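Local coordinates for uncharacterized protein (Sinorhizobium meliloti, PDB 4HUJ) that is of unknown function but is probably a dinucleotide-binding oxidoreductase related to the coenzyme F420-dependent NADP oxidoreductases, at residues 166-171 against 190-195; 146-151 against 184-189; 50-55 against 72-77. All coordinates share one frame; numbering follows the deposited sequence.

Interaction 1 (166-171 against 190-195); sequences SRVLFL and GFAPVD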
loop_
_atom_site.group_PDB
_atom_site.type_symbol
_atom_site.label_atom_id
_atom_site.label_comp_id
_atom_site.label_asym_id
_atom_site.label_seq_id
_atom_site.Cartn_x
_atom_site.Cartn_y
_atom_site.Cartn_z
ATOM N N SER A 166 -18.694 4.184 4.774
ATOM C CA SER A 166 -17.411 4.312 4.094
ATOM C C SER A 166 -16.794 2.937 3.896
ATOM O O SER A 166 -16.854 2.094 4.792
ATOM C CB SER A 166 -16.461 5.199 4.897
ATOM O OG SER A 166 -16.978 6.516 5.001
ATOM N N ARG A 167 -16.204 2.730 2.722
ATOM C CA ARG A 167 -15.546 1.471 2.376
ATOM C C ARG A 167 -14.469 1.118 3.402
ATOM O O ARG A 167 -13.634 1.952 3.753
ATOM C CB ARG A 167 -14.949 1.559 0.965
ATOM C CG ARG A 167 -14.301 0.268 0.439
ATOM C CD ARG A 167 -15.314 -0.885 0.360
ATOM N NE ARG A 167 -16.364 -0.651 -0.639
ATOM C CZ ARG A 167 -17.602 -1.147 -0.564
ATOM N NH1 ARG A 167 -17.977 -1.892 0.471
ATOM N NH2 ARG A 167 -18.479 -0.889 -1.527
ATOM N N VAL A 168 -14.489 -0.130 3.869
ATOM C CA VAL A 168 -13.575 -0.578 4.912
ATOM C C VAL A 168 -12.252 -1.064 4.338
ATOM O O VAL A 168 -12.228 -1.878 3.404
ATOM C CB VAL A 168 -14.205 -1.702 5.778
ATOM C CG1 VAL A 168 -13.172 -2.321 6.733
ATOM C CG2 VAL A 168 -15.394 -1.158 6.555
ATOM N N LEU A 169 -11.167 -0.555 4.914
ATOM C CA LEU A 169 -9.828 -1.085 4.666
ATOM C C LEU A 169 -9.253 -1.610 5.969
ATOM O O LEU A 169 -8.969 -0.841 6.896
ATOM C CB LEU A 169 -8.902 -0.020 4.062
ATOM C CG LEU A 169 -9.032 0.233 2.558
ATOM C CD1 LEU A 169 -8.154 1.403 2.136
ATOM C CD2 LEU A 169 -8.684 -1.012 1.742
ATOM N N PHE A 170 -9.101 -2.927 6.051
ATOM C CA PHE A 170 -8.400 -3.543 7.175
ATOM C C PHE A 170 -6.894 -3.277 7.100
ATOM O O PHE A 170 -6.314 -3.191 6.015
ATOM C CB PHE A 170 -8.680 -5.053 7.230
ATOM C CG PHE A 170 -10.120 -5.389 7.493
ATOM C CD1 PHE A 170 -10.659 -5.241 8.771
ATOM C CD2 PHE A 170 -10.949 -5.831 6.460
ATOM C CE1 PHE A 170 -12.000 -5.540 9.023
ATOM C CE2 PHE A 170 -12.297 -6.137 6.698
ATOM C CZ PHE A 170 -12.821 -5.996 7.983
ATOM N N LEU A 171 -6.267 -3.115 8.262
ATOM C CA LEU A 171 -4.807 -2.999 8.337
ATOM C C LEU A 171 -4.301 -3.732 9.566
ATOM O O LEU A 171 -5.076 -4.066 10.460
ATOM C CB LEU A 171 -4.347 -1.533 8.357
ATOM C CG LEU A 171 -4.618 -0.721 9.633
ATOM C CD1 LEU A 171 -3.531 0.314 9.843
ATOM C CD2 LEU A 171 -5.995 -0.055 9.573
ATOM N N GLY A 190 -10.665 8.795 2.743
ATOM C CA GLY A 190 -12.124 8.605 2.754
ATOM C C GLY A 190 -12.613 7.208 3.108
ATOM O O GLY A 190 -13.823 6.947 3.153
ATOM N N PHE A 191 -11.673 6.303 3.345
ATOM C CA PHE A 191 -11.992 4.941 3.765
ATOM C C PHE A 191 -12.136 4.855 5.280
ATOM O O PHE A 191 -11.751 5.774 6.013
ATOM C CB PHE A 191 -10.901 3.974 3.291
ATOM C CG PHE A 191 -10.817 3.833 1.798
ATOM C CD1 PHE A 191 -10.105 4.758 1.036
ATOM C CD2 PHE A 191 -11.424 2.760 1.154
ATOM C CE1 PHE A 191 -10.012 4.626 -0.346
ATOM C CE2 PHE A 191 -11.342 2.620 -0.240
ATOM C CZ PHE A 191 -10.636 3.554 -0.986
ATOM N N ALA A 192 -12.689 3.740 5.747
ATOM C CA ALA A 192 -12.778 3.462 7.173
ATOM C C ALA A 192 -11.699 2.443 7.543
ATOM O O ALA A 192 -11.783 1.287 7.124
ATOM C CB ALA A 192 -14.146 2.923 7.512
ATOM N N PRO A 193 -10.677 2.868 8.310
ATOM C CA PRO A 193 -9.648 1.920 8.714
ATOM C C PRO A 193 -10.148 1.029 9.845
ATOM O O PRO A 193 -10.863 1.495 10.746
ATOM C CB PRO A 193 -8.502 2.820 9.188
ATOM C CG PRO A 193 -9.172 4.051 9.683
ATOM C CD PRO A 193 -10.413 4.226 8.831
ATOM N N VAL A 194 -9.817 -0.257 9.771
ATOM C CA VAL A 194 -10.024 -1.156 10.901
ATOM C C VAL A 194 -8.702 -1.853 11.180
ATOM O O VAL A 194 -8.260 -2.694 10.396
ATOM C CB VAL A 194 -11.149 -2.199 10.663
ATOM C CG1 VAL A 194 -11.274 -3.120 11.875
ATOM C CG2 VAL A 194 -12.497 -1.508 10.387
ATOM N N ASP A 195 -8.080 -1.487 12.298
ATOM C CA ASP A 195 -6.796 -2.048 12.712
ATOM C C ASP A 195 -7.003 -3.361 13.471
ATOM O O ASP A 195 -7.489 -3.364 14.611
ATOM C CB ASP A 195 -6.051 -1.018 13.573
ATOM C CG ASP A 195 -4.663 -1.471 13.991
ATOM O OD1 ASP A 195 -4.279 -2.639 13.756
ATOM O OD2 ASP A 195 -3.944 -0.637 14.580
#

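Interaction 2 (146-151 against 184-189); sequences KAFNTL and ELISSL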
loop_
_atom_site.group_PDB
_atom_site.type_symbol
_atom_site.label_atom_id
_atom_site.label_comp_id
_atom_site.label_asym_id
_atom_site.label_seq_id
_atom_site.Cartn_x
_atom_site.Cartn_y
_atom_site.Cartn_z
ATOM N N LYS A 146 0.598 -3.872 7.107
ATOM C CA LYS A 146 -0.088 -4.617 6.046
ATOM C C LYS A 146 -1.421 -3.926 5.773
ATOM O O LYS A 146 -2.277 -3.856 6.652
ATOM C CB LYS A 146 -0.313 -6.075 6.481
ATOM C CG LYS A 146 -0.882 -6.985 5.386
ATOM C CD LYS A 146 -1.124 -8.389 5.921
ATOM C CE LYS A 146 -1.652 -9.316 4.828
ATOM N NZ LYS A 146 -0.577 -9.591 3.826
ATOM N N ALA A 147 -1.582 -3.395 4.559
ATOM C CA ALA A 147 -2.796 -2.674 4.174
ATOM C C ALA A 147 -2.878 -2.485 2.666
ATOM O O ALA A 147 -1.861 -2.495 1.988
ATOM C CB ALA A 147 -2.858 -1.310 4.882
ATOM N N PHE A 148 -4.103 -2.282 2.170
ATOM C CA PHE A 148 -4.410 -2.070 0.743
ATOM C C PHE A 148 -4.318 -3.358 -0.077
ATOM O O PHE A 148 -4.386 -3.309 -1.305
ATOM C CB PHE A 148 -3.525 -0.988 0.082
ATOM C CG PHE A 148 -3.612 0.377 0.722
ATOM C CD1 PHE A 148 -4.756 1.161 0.590
ATOM C CD2 PHE A 148 -2.518 0.898 1.405
ATOM C CE1 PHE A 148 -4.819 2.435 1.167
ATOM C CE2 PHE A 148 -2.570 2.169 1.985
ATOM C CZ PHE A 148 -3.724 2.939 1.859
ATOM N N ASN A 149 -4.157 -4.502 0.590
ATOM C CA ASN A 149 -4.093 -5.787 -0.113
ATOM C C ASN A 149 -5.462 -6.464 -0.240
ATOM O O ASN A 149 -5.601 -7.489 -0.905
ATOM C CB ASN A 149 -3.147 -6.739 0.625
ATOM C CG ASN A 149 -3.750 -7.256 1.920
ATOM O OD1 ASN A 149 -3.979 -6.491 2.853
ATOM N ND2 ASN A 149 -4.024 -8.559 1.975
ATOM N N THR A 150 -6.473 -5.889 0.406
ATOM C CA THR A 150 -7.724 -6.606 0.614
ATOM C C THR A 150 -8.764 -6.391 -0.476
ATOM O O THR A 150 -9.657 -7.220 -0.647
ATOM C CB THR A 150 -8.341 -6.236 1.962
ATOM O OG1 THR A 150 -8.327 -4.810 2.096
ATOM C CG2 THR A 150 -7.523 -6.859 3.097
ATOM N N LEU A 151 -8.667 -5.281 -1.197
ATOM C CA LEU A 151 -9.694 -4.954 -2.170
ATOM C C LEU A 151 -9.197 -5.042 -3.606
ATOM O O LEU A 151 -8.062 -4.659 -3.894
ATOM C CB LEU A 151 -10.261 -3.557 -1.892
ATOM C CG LEU A 151 -10.947 -3.342 -0.539
ATOM C CD1 LEU A 151 -11.470 -1.926 -0.467
ATOM C CD2 LEU A 151 -12.078 -4.352 -0.323
ATOM N N GLU A 184 -4.507 6.830 9.739
ATOM C CA GLU A 184 -4.698 8.257 9.457
ATOM C C GLU A 184 -4.770 8.524 7.954
ATOM O O GLU A 184 -5.639 9.265 7.493
ATOM C CB GLU A 184 -3.575 9.086 10.093
ATOM C CG GLU A 184 -3.786 9.389 11.575
ATOM C CD GLU A 184 -2.534 9.915 12.289
ATOM O OE1 GLU A 184 -1.660 10.533 11.639
ATOM O OE2 GLU A 184 -2.432 9.713 13.521
ATOM N N LEU A 185 -3.868 7.898 7.197
ATOM C CA LEU A 185 -3.872 8.021 5.740
ATOM C C LEU A 185 -5.165 7.465 5.167
ATOM O O LEU A 185 -5.800 8.099 4.320
ATOM C CB LEU A 185 -2.670 7.295 5.120
ATOM C CG LEU A 185 -2.714 7.116 3.594
ATOM C CD1 LEU A 185 -2.711 8.457 2.867
ATOM C CD2 LEU A 185 -1.568 6.248 3.121
ATOM N N ILE A 186 -5.542 6.274 5.636
ATOM C CA ILE A 186 -6.748 5.590 5.169
ATOM C C ILE A 186 -7.995 6.448 5.391
ATOM O O ILE A 186 -8.820 6.601 4.486
ATOM C CB ILE A 186 -6.878 4.186 5.818
ATOM C CG1 ILE A 186 -5.827 3.242 5.211
ATOM C CG2 ILE A 186 -8.291 3.621 5.641
ATOM C CD1 ILE A 186 -5.603 1.929 5.984
ATOM N N SER A 187 -8.106 7.021 6.589
ATOM C CA SER A 187 -9.217 7.915 6.933
ATOM C C SER A 187 -9.232 9.161 6.058
ATOM O O SER A 187 -10.297 9.596 5.604
ATOM C CB SER A 187 -9.141 8.321 8.409
ATOM O OG SER A 187 -9.504 7.239 9.246
ATOM N N SER A 188 -8.049 9.716 5.816
ATOM C CA SER A 188 -7.897 10.912 4.990
ATOM C C SER A 188 -8.276 10.657 3.538
ATOM O O SER A 188 -8.773 11.551 2.859
ATOM C CB SER A 188 -6.472 11.459 5.077
ATOM O OG SER A 188 -6.231 12.001 6.361
ATOM N N LEU A 189 -8.034 9.430 3.074
ATOM C CA LEU A 189 -8.441 9.002 1.738
ATOM C C LEU A 189 -9.946 8.741 1.620
ATOM O O LEU A 189 -10.443 8.490 0.526
ATOM C CB LEU A 189 -7.656 7.747 1.320
ATOM C CG LEU A 189 -6.147 7.877 1.090
ATOM C CD1 LEU A 189 -5.533 6.500 0.903
ATOM C CD2 LEU A 189 -5.828 8.760 -0.109
#

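Interaction 3 (50-55 against 72-77); sequences IIANSR and KAVELK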
loop_
_atom_site.group_PDB
_atom_site.type_symbol
_atom_site.label_atom_id
_atom_site.label_comp_id
_atom_site.label_asym_id
_atom_site.label_seq_id
_atom_site.Cartn_x
_atom_site.Cartn_y
_atom_site.Cartn_z
ATOM N N ILE A 50 3.946 10.877 -4.502
ATOM C CA ILE A 50 4.796 10.545 -5.632
ATOM C C ILE A 50 4.538 9.087 -5.994
ATOM O O ILE A 50 4.010 8.328 -5.182
ATOM C CB ILE A 50 6.293 10.846 -5.361
ATOM C CG1 ILE A 50 6.814 10.052 -4.157
ATOM C CG2 ILE A 50 6.495 12.362 -5.169
ATOM C CD1 ILE A 50 8.247 10.362 -3.764
ATOM N N ILE A 51 4.870 8.724 -7.228
ATOM C CA ILE A 51 4.659 7.364 -7.719
ATOM C C ILE A 51 5.874 6.931 -8.536
ATOM O O ILE A 51 6.483 7.739 -9.249
ATOM C CB ILE A 51 3.315 7.228 -8.514
ATOM C CG1 ILE A 51 2.972 5.753 -8.797
ATOM C CG2 ILE A 51 3.333 8.057 -9.811
ATOM C CD1 ILE A 51 1.499 5.508 -9.185
ATOM N N ALA A 52 6.247 5.663 -8.402
ATOM C CA ALA A 52 7.385 5.119 -9.127
ATOM C C ALA A 52 7.262 3.610 -9.242
ATOM O O ALA A 52 6.483 2.989 -8.528
ATOM C CB ALA A 52 8.679 5.475 -8.428
ATOM N N ASN A 53 8.032 3.039 -10.160
ATOM C CA ASN A 53 8.218 1.593 -10.230
ATOM C C ASN A 53 9.497 1.281 -11.006
ATOM O O ASN A 53 10.246 2.194 -11.354
ATOM C CB ASN A 53 6.973 0.875 -10.799
ATOM C CG ASN A 53 6.625 1.305 -12.215
ATOM O OD1 ASN A 53 7.487 1.373 -13.090
ATOM N ND2 ASN A 53 5.344 1.570 -12.451
ATOM N N SER A 54 9.742 0.000 -11.266
ATOM C CA SER A 54 10.966 -0.441 -11.942
ATOM C C SER A 54 11.089 0.043 -13.393
ATOM O O SER A 54 12.200 0.162 -13.916
ATOM C CB SER A 54 11.071 -1.966 -11.892
ATOM O OG SER A 54 11.132 -2.422 -10.554
ATOM N N ARG A 55 9.951 0.323 -14.028
ATOM C CA ARG A 55 9.908 0.683 -15.449
ATOM C C ARG A 55 10.181 2.170 -15.728
ATOM O O ARG A 55 10.285 2.583 -16.891
ATOM C CB ARG A 55 8.579 0.241 -16.081
ATOM C CG ARG A 55 8.465 -1.265 -16.334
ATOM C CD ARG A 55 7.106 -1.640 -16.943
ATOM N NE ARG A 55 7.093 -3.004 -17.486
ATOM C CZ ARG A 55 6.033 -3.601 -18.036
ATOM N NH1 ARG A 55 4.866 -2.968 -18.128
ATOM N NH2 ARG A 55 6.137 -4.843 -18.498
ATOM N N LYS A 72 2.767 12.778 -8.603
ATOM C CA LYS A 72 3.903 13.053 -9.476
ATOM C C LYS A 72 4.779 11.825 -9.679
ATOM O O LYS A 72 5.249 11.224 -8.713
ATOM C CB LYS A 72 4.742 14.193 -8.893
ATOM C CG LYS A 72 5.917 14.619 -9.747
ATOM C CD LYS A 72 6.874 15.489 -8.941
ATOM C CE LYS A 72 8.035 15.968 -9.793
ATOM N NZ LYS A 72 7.601 17.034 -10.731
ATOM N N ALA A 73 5.002 11.470 -10.943
ATOM C CA ALA A 73 5.879 10.359 -11.293
ATOM C C ALA A 73 7.338 10.736 -11.087
ATOM O O ALA A 73 7.809 11.740 -11.619
ATOM C CB ALA A 73 5.634 9.913 -12.736
ATOM N N VAL A 74 8.044 9.932 -10.300
ATOM C CA VAL A 74 9.452 10.174 -9.998
ATOM C C VAL A 74 10.278 8.911 -10.224
ATOM O O VAL A 74 9.723 7.831 -10.475
ATOM C CB VAL A 74 9.659 10.678 -8.535
ATOM C CG1 VAL A 74 8.954 12.014 -8.302
ATOM C CG2 VAL A 74 9.192 9.626 -7.520
ATOM N N GLU A 75 11.600 9.050 -10.140
ATOM C CA GLU A 75 12.497 7.904 -10.195
ATOM C C GLU A 75 12.348 7.074 -8.925
ATOM O O GLU A 75 12.044 7.614 -7.857
ATOM C CB GLU A 75 13.955 8.343 -10.388
ATOM C CG GLU A 75 14.264 8.966 -11.762
ATOM C CD GLU A 75 14.281 7.960 -12.920
ATOM O OE1 GLU A 75 14.383 6.735 -12.677
ATOM O OE2 GLU A 75 14.200 8.406 -14.090
ATOM N N LEU A 76 12.556 5.766 -9.052
ATOM C CA LEU A 76 12.367 4.822 -7.948
ATOM C C LEU A 76 13.225 5.157 -6.721
ATOM O O LEU A 76 12.733 5.132 -5.590
ATOM C CB LEU A 76 12.628 3.389 -8.433
ATOM C CG LEU A 76 12.296 2.178 -7.552
ATOM C CD1 LEU A 76 10.850 2.196 -7.048
ATOM C CD2 LEU A 76 12.572 0.905 -8.324
ATOM N N LYS A 77 14.496 5.488 -6.956
ATOM C CA LYS A 77 15.444 5.835 -5.887
ATOM C C LYS A 77 14.975 6.997 -5.015
ATOM O O LYS A 77 15.307 7.065 -3.826
ATOM C CB LYS A 77 16.827 6.157 -6.469
ATOM C CG LYS A 77 17.449 5.039 -7.294
ATOM C CD LYS A 77 17.840 3.822 -6.460
ATOM C CE LYS A 77 18.609 2.819 -7.306
ATOM N NZ LYS A 77 19.806 3.427 -7.962
HETATM O O HOH W 1 9.786 5.201 -11.604
#

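Interaction 1 (166-171 against 190-195)
L169 lays its side chain over the F191 ring, and following it outward gives the heart of this contact. With CG turned anti to its own carbonyl carbon (chi1 -81°), the chain leads from CB to CG, which sits 3.8 Å from F191 CD2. The CD1 branch then comes down over one face of the ring, displaced toward the rim, with CD1 3.6 Å from F191 CG: a CH-pi contact. R167 reaches the same part of the ring, its CB 3.7 Å from F191 CD2 and its CG near CE2, before its bent chain carries the guanidinium away from 190-195.

The backbones of 166-171 and 192-195 run as parallel neighbours in the sheet. The bonds alternate in the parallel manner: A192 N gives to R167 O (2.8 Å, nearly straight at 173°), L169 N to A192 O, V194 N to L169 O, and L171 N to V194 O. Between them V168, P193 and F170 each turn a CA hydrogen to a carbonyl already in use, and D195 turns its own to L171 O.

One face of this pair carries V168, A192, F170 and V194. V168 CG1 stands 3.8 Å from V194 CG2 and also lies over the centre of the F170 ring, while F170 CD1 comes 3.6 Å from V194 CB, the two side chains lying side by side. The other face has L169, P193, L171 and D195, where L171 CD2 meets P193 CB at 3.8 Å.

G190 ends the preceding helix in a Schellman motif, the turn that delivers 192-195 to its place in a beta-alpha-beta crossover through helix 176-188. Backbone amides and carbonyls fix the register. Apolar groups line most of both faces, with D195 the polar exception at the end, its OD1 bonded to G197 N, and no side-chain hydrogen bond passes between the two segments.

Interaction 2 (146-151 against 184-189)
F148 drives the end of its ring at helix 176-188, and the contact is entirely apolar: no hydrogen bond passes between 146-151 and 184-189. Three side chains meet the ring at CZ. I186 CG1 is nearest, 4.0 Å from F148 CZ, the two side chains sliding past each other in opposite directions. L185 CD2 comes to the ring edge near its plane, 4.1 Å from CZ. L189 crosses F148 at about a right angle and sets CD1 4.1 Å from CZ, touching CE1 as well. A fourth, looser touch joins A147 CB to I186 CD1 at 4.4 Å. Placing CG anti to the carbonyl carbon (chi1 -59°) sends the ring out from a residue with positive phi (74°).

The helix has polar bonds of its own: E184 O takes both S188 N and S188 OG, the two arriving from opposite faces of its carbonyl plane, on the side of the helix turned from F148.

F148 also packs on L38 of helix 32-44, and L185 and L189 both touch F42 there. The ring thus sits where the end of strand 143-147, helix 176-188 and helix 32-44 converge, in the buried interior of the chain.

Interaction 3 (50-55 against 72-77)
I50 has CG1 between its backbone N and carbonyl carbon (chi1 60°), and V74 has CG1 anti to its carbonyl carbon (chi1 -62°), leaving CG2 between N and C; the two side chains meet at about a right angle, V74 CG2 lying 3.8 Å from I50 CB and also touching CD1. An alanine at I50 would remove both branches beyond CB and is likely to leave the V74 methyls without much of their packing.

The strands are parallel, I50 beside K72 and I51 beside A73. I51 N gives to K72 O at 2.9 Å from above its carbonyl plane, whereas V74 N comes to I51 O nearly in line with the C=O, at 171° at the hydrogen. A52 CB stands 3.3 Å from V74 O and packs against L76 at the start of helix 76-79, while a water accepts from N53 N and donates to V74 O, linking the chains where they diverge. N53 OD1 takes R55 N at 2.8 Å, an Asx turn, and its ND2 is held by G30 O of strand 26-30.

Direct backbone bonds therefore give way to water and aliphatic packing where this Rossmann-like beta-alpha-beta edge splays apart, next to a probable dinucleotide-binding glycine motif.

In the fold
From the N terminus, interaction 3 closes first: strand 49-52 leads through helix 61-67 to strand 71-73, at the far end of the sheet from the other two contacts and about 26 Å, centre to centre, from interaction 1. Interaction 2 opens next, at the end of strand 143-147. Before it closes, the chain lays down strand 166-173, which opens interaction 1; helix 176-188 then closes interaction 2, and strand 192-195 closes interaction 1. These two loops cross, and they touch, with L169 CD1 3.6 Å from F148 CE1. Together they tie helix 176-188 to one end of the sheet whose other end holds interaction 3.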